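Local coordinates for PUA domain-containing protein (Aeropyrum pernix, PDB 2CX0), which is of unknown function but, as a PUA-domain protein, probably binds RNA and may act in translation initiation, at residues K21-L26 with A43-V48; P139-V144 with V165-R170. One frame throughout, in Å; residues are numbered along the deposited sequence.

Contact 1. Residues K21-L26 with A43-V48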
loop_
_atom_site.group_PDB
_atom_site.type_symbol
_atom_site.label_atom_id
_atom_site.label_comp_id
_atom_site.label_asym_id
_atom_site.label_seq_id
_atom_site.Cartn_x
_atom_site.Cartn_y
_atom_site.Cartn_z
ATOM N N LYS A 21 -7.618 22.145 -6.756
ATOM C CA LYS A 21 -6.535 22.385 -5.796
ATOM C C LYS A 21 -6.146 21.057 -5.096
ATOM O O LYS A 21 -4.980 20.812 -4.822
ATOM C CB LYS A 21 -6.978 23.383 -4.726
ATOM C CG LYS A 21 -5.894 23.716 -3.689
ATOM C CD LYS A 21 -6.423 24.737 -2.652
ATOM C CE LYS A 21 -5.399 25.005 -1.543
ATOM N NZ LYS A 21 -5.901 25.940 -0.495
ATOM N N GLU A 22 -7.148 20.229 -4.791
ATOM C CA GLU A 22 -6.897 18.954 -4.130
ATOM C C GLU A 22 -6.091 18.024 -5.044
ATOM O O GLU A 22 -5.244 17.292 -4.583
ATOM C CB GLU A 22 -8.229 18.276 -3.708
ATOM C CG GLU A 22 -8.939 18.971 -2.565
ATOM C CD GLU A 22 -10.275 18.291 -2.193
ATOM O OE1 GLU A 22 -11.126 18.101 -3.106
ATOM O OE2 GLU A 22 -10.464 17.957 -0.999
ATOM N N ARG A 23 -6.365 18.018 -6.336
ATOM C CA ARG A 23 -5.607 17.163 -7.220
ATOM C C ARG A 23 -4.155 17.639 -7.250
ATOM O O ARG A 23 -3.209 16.829 -7.248
ATOM C CB ARG A 23 -6.205 17.210 -8.625
ATOM C CG ARG A 23 -5.414 16.441 -9.671
ATOM C CD ARG A 23 -5.873 16.798 -11.116
ATOM N NE ARG A 23 -7.219 16.278 -11.358
ATOM C CZ ARG A 23 -7.464 15.044 -11.806
ATOM N NH1 ARG A 23 -6.453 14.220 -12.069
ATOM N NH2 ARG A 23 -8.717 14.618 -11.955
ATOM N N ARG A 24 -3.955 18.954 -7.309
ATOM C CA ARG A 24 -2.593 19.507 -7.326
ATOM C C ARG A 24 -1.831 19.109 -6.058
ATOM O O ARG A 24 -0.681 18.633 -6.098
ATOM C CB ARG A 24 -2.630 21.048 -7.426
ATOM C CG ARG A 24 -3.189 21.492 -8.732
ATOM C CD ARG A 24 -3.293 23.014 -9.003
ATOM N NE ARG A 24 -3.486 23.045 -10.451
ATOM C CZ ARG A 24 -2.554 23.373 -11.351
ATOM N NH1 ARG A 24 -2.832 23.314 -12.652
ATOM N NH2 ARG A 24 -1.382 23.855 -10.957
ATOM N N SER A 25 -2.468 19.338 -4.929
ATOM C CA SER A 25 -1.867 18.990 -3.667
ATOM C C SER A 25 -1.497 17.478 -3.600
ATOM O O SER A 25 -0.435 17.100 -3.101
ATOM C CB SER A 25 -2.845 19.320 -2.563
ATOM O OG SER A 25 -2.348 18.782 -1.362
ATOM N N LEU A 26 -2.395 16.631 -4.090
ATOM C CA LEU A 26 -2.156 15.204 -4.070
ATOM C C LEU A 26 -0.876 14.882 -4.846
ATOM O O LEU A 26 -0.028 14.152 -4.354
ATOM C CB LEU A 26 -3.327 14.462 -4.696
ATOM C CG LEU A 26 -3.086 12.946 -4.852
ATOM C CD1 LEU A 26 -2.911 12.237 -3.444
ATOM C CD2 LEU A 26 -4.306 12.382 -5.564
ATOM N N ALA A 43 -6.763 11.301 -15.284
ATOM C CA ALA A 43 -7.507 10.283 -14.578
ATOM C C ALA A 43 -8.561 10.954 -13.674
ATOM O O ALA A 43 -8.348 12.023 -13.140
ATOM C CB ALA A 43 -6.544 9.425 -13.707
ATOM N N ASP A 44 -9.682 10.288 -13.526
ATOM C CA ASP A 44 -10.778 10.709 -12.681
ATOM C C ASP A 44 -10.440 10.373 -11.203
ATOM O O ASP A 44 -10.313 9.183 -10.804
ATOM C CB ASP A 44 -11.991 9.938 -13.107
ATOM C CG ASP A 44 -13.241 10.480 -12.524
ATOM O OD1 ASP A 44 -13.164 11.364 -11.636
ATOM O OD2 ASP A 44 -14.317 10.014 -12.944
ATOM N N LEU A 45 -10.328 11.413 -10.402
ATOM C CA LEU A 45 -9.947 11.285 -8.993
ATOM C C LEU A 45 -11.129 11.655 -8.122
ATOM O O LEU A 45 -11.677 12.756 -8.240
ATOM C CB LEU A 45 -8.779 12.233 -8.691
ATOM C CG LEU A 45 -7.300 11.827 -8.734
ATOM C CD1 LEU A 45 -7.068 10.678 -9.730
ATOM C CD2 LEU A 45 -6.434 13.095 -9.046
ATOM N N ARG A 46 -11.534 10.739 -7.254
ATOM C CA ARG A 46 -12.645 10.990 -6.347
ATOM C C ARG A 46 -12.255 10.582 -4.919
ATOM O O ARG A 46 -11.410 9.714 -4.693
ATOM C CB ARG A 46 -13.893 10.194 -6.794
ATOM C CG ARG A 46 -14.381 10.512 -8.229
ATOM C CD ARG A 46 -15.665 9.757 -8.612
ATOM N NE ARG A 46 -16.836 10.116 -7.802
ATOM C CZ ARG A 46 -17.567 11.225 -7.938
ATOM N NH1 ARG A 46 -17.269 12.146 -8.865
ATOM N NH2 ARG A 46 -18.621 11.399 -7.158
ATOM N N LEU A 47 -12.900 11.195 -3.970
ATOM C CA LEU A 47 -12.675 10.904 -2.569
ATOM C C LEU A 47 -13.909 10.172 -2.078
ATOM O O LEU A 47 -15.040 10.717 -2.152
ATOM C CB LEU A 47 -12.522 12.190 -1.767
ATOM C CG LEU A 47 -12.337 12.010 -0.262
ATOM C CD1 LEU A 47 -10.897 11.410 0.015
ATOM C CD2 LEU A 47 -12.468 13.372 0.384
ATOM N N VAL A 48 -13.696 8.941 -1.622
ATOM C CA VAL A 48 -14.784 8.119 -1.081
ATOM C C VAL A 48 -14.613 7.995 0.445
ATOM O O VAL A 48 -13.546 7.602 0.933
ATOM C CB VAL A 48 -14.726 6.721 -1.660
ATOM C CG1 VAL A 48 -15.793 5.851 -1.060
ATOM C CG2 VAL A 48 -14.833 6.821 -3.188
#
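Arg23 lays its guanidinium group over the end of Leu45, whose CD2 methyl sits against one face of the planar group, displaced toward its rim. The closest approach is 3.2 Å, from Arg23 NH1 to Leu45 CD2, and the two side chains cross at about a right angle. The aliphatic part of the arginine shares in this packing, with Arg23 CG 3.6 Å from the same CD2. Along its edge the same guanidinium makes its hydrogen bonds: NH1 and NH2, end-on, both reach one acceptor, the carbonyl oxygen of Ala43. Arg23 NH2 to Ala43 O is the shorter bond at 2.9 Å, and Arg23 NH1 to Ala43 O measures 3.1 Å. The oxygen lies almost in the guanidinium plane, only 5° out of it, so the paired bonds fix the rotation of the group while the leucine methyl supports its face. Arg23 CG stands anti to the backbone N (chi1 175°), sending the chain out from the helix, and a bend at chi3 brings the nitrogens round to the carbonyl. An alanine here takes away both donors and the flat group over Leu45, which would probably leave the Ala43 carbonyl without its partners from the helix and open a gap above the leucine methyl. One helical turn further on, Leu26 CD2 meets Leu45 CD2 at 4.1 Å, so that this one methyl touches both helix residues. Leu45 also packs on Leu18 and Phe39, and Leu26 reaches Ile60 of strand 56-62. Helix 20-30 is thereby fastened to the start of strand 45-51, an alpha/beta packing arrangement in which a helix is packed on one face of an antiparallel sheet within the DUF1947 (pre-PUA) region.

Contact 2. Residues P139-V144 with V165-R170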
loop_
_atom_site.group_PDB
_atom_site.type_symbol
_atom_site.label_atom_id
_atom_site.label_comp_id
_atom_site.label_asym_id
_atom_site.label_seq_id
_atom_site.Cartn_x
_atom_site.Cartn_y
_atom_site.Cartn_z
ATOM N N PRO A 139 1.769 -8.768 -4.530
ATOM C CA PRO A 139 2.005 -7.826 -3.437
ATOM C C PRO A 139 1.177 -8.309 -2.241
ATOM O O PRO A 139 -0.014 -8.670 -2.373
ATOM C CB PRO A 139 1.483 -6.488 -3.991
ATOM C CG PRO A 139 1.498 -6.707 -5.492
ATOM C CD PRO A 139 1.047 -8.115 -5.640
ATOM N N VAL A 140 1.817 -8.377 -1.072
ATOM C CA VAL A 140 1.064 -8.799 0.107
ATOM C C VAL A 140 0.986 -7.733 1.214
ATOM O O VAL A 140 0.142 -7.815 2.121
ATOM C CB VAL A 140 1.643 -10.143 0.715
ATOM C CG1 VAL A 140 1.531 -11.269 -0.317
ATOM C CG2 VAL A 140 3.081 -9.970 1.056
HETATM N N MSE A 141 1.884 -6.747 1.177
HETATM C CA MSE A 141 1.858 -5.726 2.209
HETATM C C MSE A 141 2.562 -4.457 1.695
HETATM O O MSE A 141 3.466 -4.508 0.855
HETATM C CB MSE A 141 2.565 -6.248 3.455
HETATM C CG MSE A 141 2.706 -5.196 4.664
HETATM SE SE MSE A 141 4.457 -4.284 4.587
HETATM C CE MSE A 141 5.474 -5.678 5.587
ATOM N N VAL A 142 2.098 -3.322 2.205
ATOM C CA VAL A 142 2.669 -2.009 1.905
ATOM C C VAL A 142 3.119 -1.487 3.259
ATOM O O VAL A 142 2.359 -1.603 4.219
ATOM C CB VAL A 142 1.576 -1.034 1.298
ATOM C CG1 VAL A 142 2.052 0.369 1.383
ATOM C CG2 VAL A 142 1.376 -1.417 -0.244
ATOM N N GLY A 143 4.320 -0.916 3.311
ATOM C CA GLY A 143 4.837 -0.398 4.560
ATOM C C GLY A 143 6.061 0.517 4.451
ATOM O O GLY A 143 6.376 1.085 3.396
ATOM N N VAL A 144 6.743 0.669 5.588
ATOM C CA VAL A 144 7.852 1.569 5.658
ATOM C C VAL A 144 9.159 0.829 5.866
ATOM O O VAL A 144 9.284 0.003 6.785
ATOM C CB VAL A 144 7.608 2.590 6.823
ATOM C CG1 VAL A 144 8.792 3.617 6.888
ATOM C CG2 VAL A 144 6.249 3.291 6.643
ATOM N N VAL A 165 10.648 -4.278 7.309
ATOM C CA VAL A 165 9.586 -3.317 6.876
ATOM C C VAL A 165 8.449 -3.322 7.896
ATOM O O VAL A 165 7.945 -4.383 8.313
ATOM C CB VAL A 165 8.964 -3.743 5.493
ATOM C CG1 VAL A 165 7.831 -2.773 5.044
ATOM C CG2 VAL A 165 10.120 -3.860 4.419
ATOM N N ARG A 166 8.053 -2.124 8.278
ATOM C CA ARG A 166 6.969 -1.953 9.218
ATOM C C ARG A 166 5.683 -1.970 8.414
ATOM O O ARG A 166 5.481 -1.162 7.481
ATOM C CB ARG A 166 7.152 -0.631 10.013
ATOM C CG ARG A 166 6.012 -0.340 10.982
ATOM C CD ARG A 166 6.401 0.672 12.047
ATOM N NE ARG A 166 7.023 1.878 11.511
ATOM C CZ ARG A 166 6.350 2.879 10.950
ATOM N NH1 ARG A 166 5.027 2.793 10.855
ATOM N NH2 ARG A 166 6.989 3.978 10.514
ATOM N N ARG A 167 4.802 -2.895 8.790
ATOM C CA ARG A 167 3.521 -3.029 8.111
ATOM C C ARG A 167 2.614 -1.765 8.214
ATOM O O ARG A 167 2.486 -1.181 9.294
ATOM C CB ARG A 167 2.759 -4.266 8.703
ATOM C CG ARG A 167 1.278 -4.311 8.250
ATOM C CD ARG A 167 0.361 -4.917 9.336
ATOM N NE ARG A 167 0.258 -4.011 10.495
ATOM C CZ ARG A 167 0.783 -4.230 11.693
ATOM N NH1 ARG A 167 1.459 -5.334 11.947
ATOM N NH2 ARG A 167 0.657 -3.305 12.634
ATOM N N VAL A 168 2.061 -1.298 7.091
ATOM C CA VAL A 168 1.073 -0.207 7.135
ATOM C C VAL A 168 -0.295 -0.769 6.641
ATOM O O VAL A 168 -1.346 -0.574 7.253
ATOM C CB VAL A 168 1.512 0.955 6.264
ATOM C CG1 VAL A 168 0.321 1.965 6.001
ATOM C CG2 VAL A 168 2.713 1.659 6.985
ATOM N N HIS A 169 -0.272 -1.494 5.533
ATOM C CA HIS A 169 -1.489 -2.068 4.950
ATOM C C HIS A 169 -1.134 -3.439 4.359
ATOM O O HIS A 169 -0.051 -3.607 3.727
ATOM C CB HIS A 169 -2.044 -1.133 3.862
ATOM C CG HIS A 169 -3.038 -1.783 2.948
ATOM N ND1 HIS A 169 -2.874 -1.848 1.578
ATOM C CD2 HIS A 169 -4.256 -2.314 3.206
ATOM C CE1 HIS A 169 -3.965 -2.396 1.029
ATOM N NE2 HIS A 169 -4.815 -2.683 2.002
ATOM N N ARG A 170 -2.026 -4.430 4.542
ATOM C CA ARG A 170 -1.684 -5.759 4.056
ATOM C C ARG A 170 -2.893 -6.550 3.575
ATOM O O ARG A 170 -4.027 -6.212 3.893
ATOM C CB ARG A 170 -0.941 -6.559 5.147
ATOM C CG ARG A 170 -1.737 -6.696 6.483
ATOM C CD ARG A 170 -2.759 -7.848 6.489
ATOM N NE ARG A 170 -3.394 -7.886 7.830
ATOM C CZ ARG A 170 -4.357 -8.736 8.190
ATOM N NH1 ARG A 170 -4.796 -9.659 7.319
ATOM N NH2 ARG A 170 -4.915 -8.606 9.410
#
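Met141, present as selenomethionine, and Val165 slide past each other in opposite directions, bringing Met141 SE to 3.7 Å from Val165 CG1. Bends at chi2 and chi3 carry the selenium along the neighbouring strand, over Arg167 CA, while the side chains of Met141 and Arg170 cross at about a right angle, CB against CB. Val142 and Val144 are directed to the other face of the sheet. There Val144 and Arg166 run side by side and point the same way, with Val144 CB 4.0 Å from Arg166 NH2, over one face of the guanidinium near its rim. Val144 CG2 also meets Val168 CG2 at 3.9 Å. The antiparallel backbones between these faces are joined in two hydrogen-bonded pairs, Val142 with His169 and Val144 with Arg166. A classic beta bulge interrupts the register: Val168 and His169 both face Val142, whose carbonyl oxygen accepts from Val168 N and His169 N, each at 2.9 Å. Gly143 fits beside this kink, its CA 3.1 Å from Arg166 O, where a side chain would collide with the opposing strand. Arg167 directs NH1 to the carbonyl of Gly108. Within the PUA domain, strand 138-145 lies between strands 128-133 and 163-170; Met141 packs on Leu105 of helix 99-107, whereas Val142 meets Leu80 and Leu83 of helix 80-86 and Tyr77 of strand 76-78.

The two contacts share no helix or strand and lie in different family regions, their centres about 24 Å apart and their nearest atoms about 14 Å apart. Contact 1 lies farther out, about 18 Å from the centre of the chain, yet is largely buried, with the exposed Asp44 at its edge; it joins a helix to a strand through side chains and one backbone acceptor. Contact 2, in the core about 6 Å from that centre, binds two neighbouring strands mainly through backbone hydrogen bonds and buries 508 Å² against 207 Å². Arginine lies against aliphatic groups in both, but in contact 1 its guanidinium also supplies the cross-contact hydrogen bonds, whereas in contact 2 the main chain does.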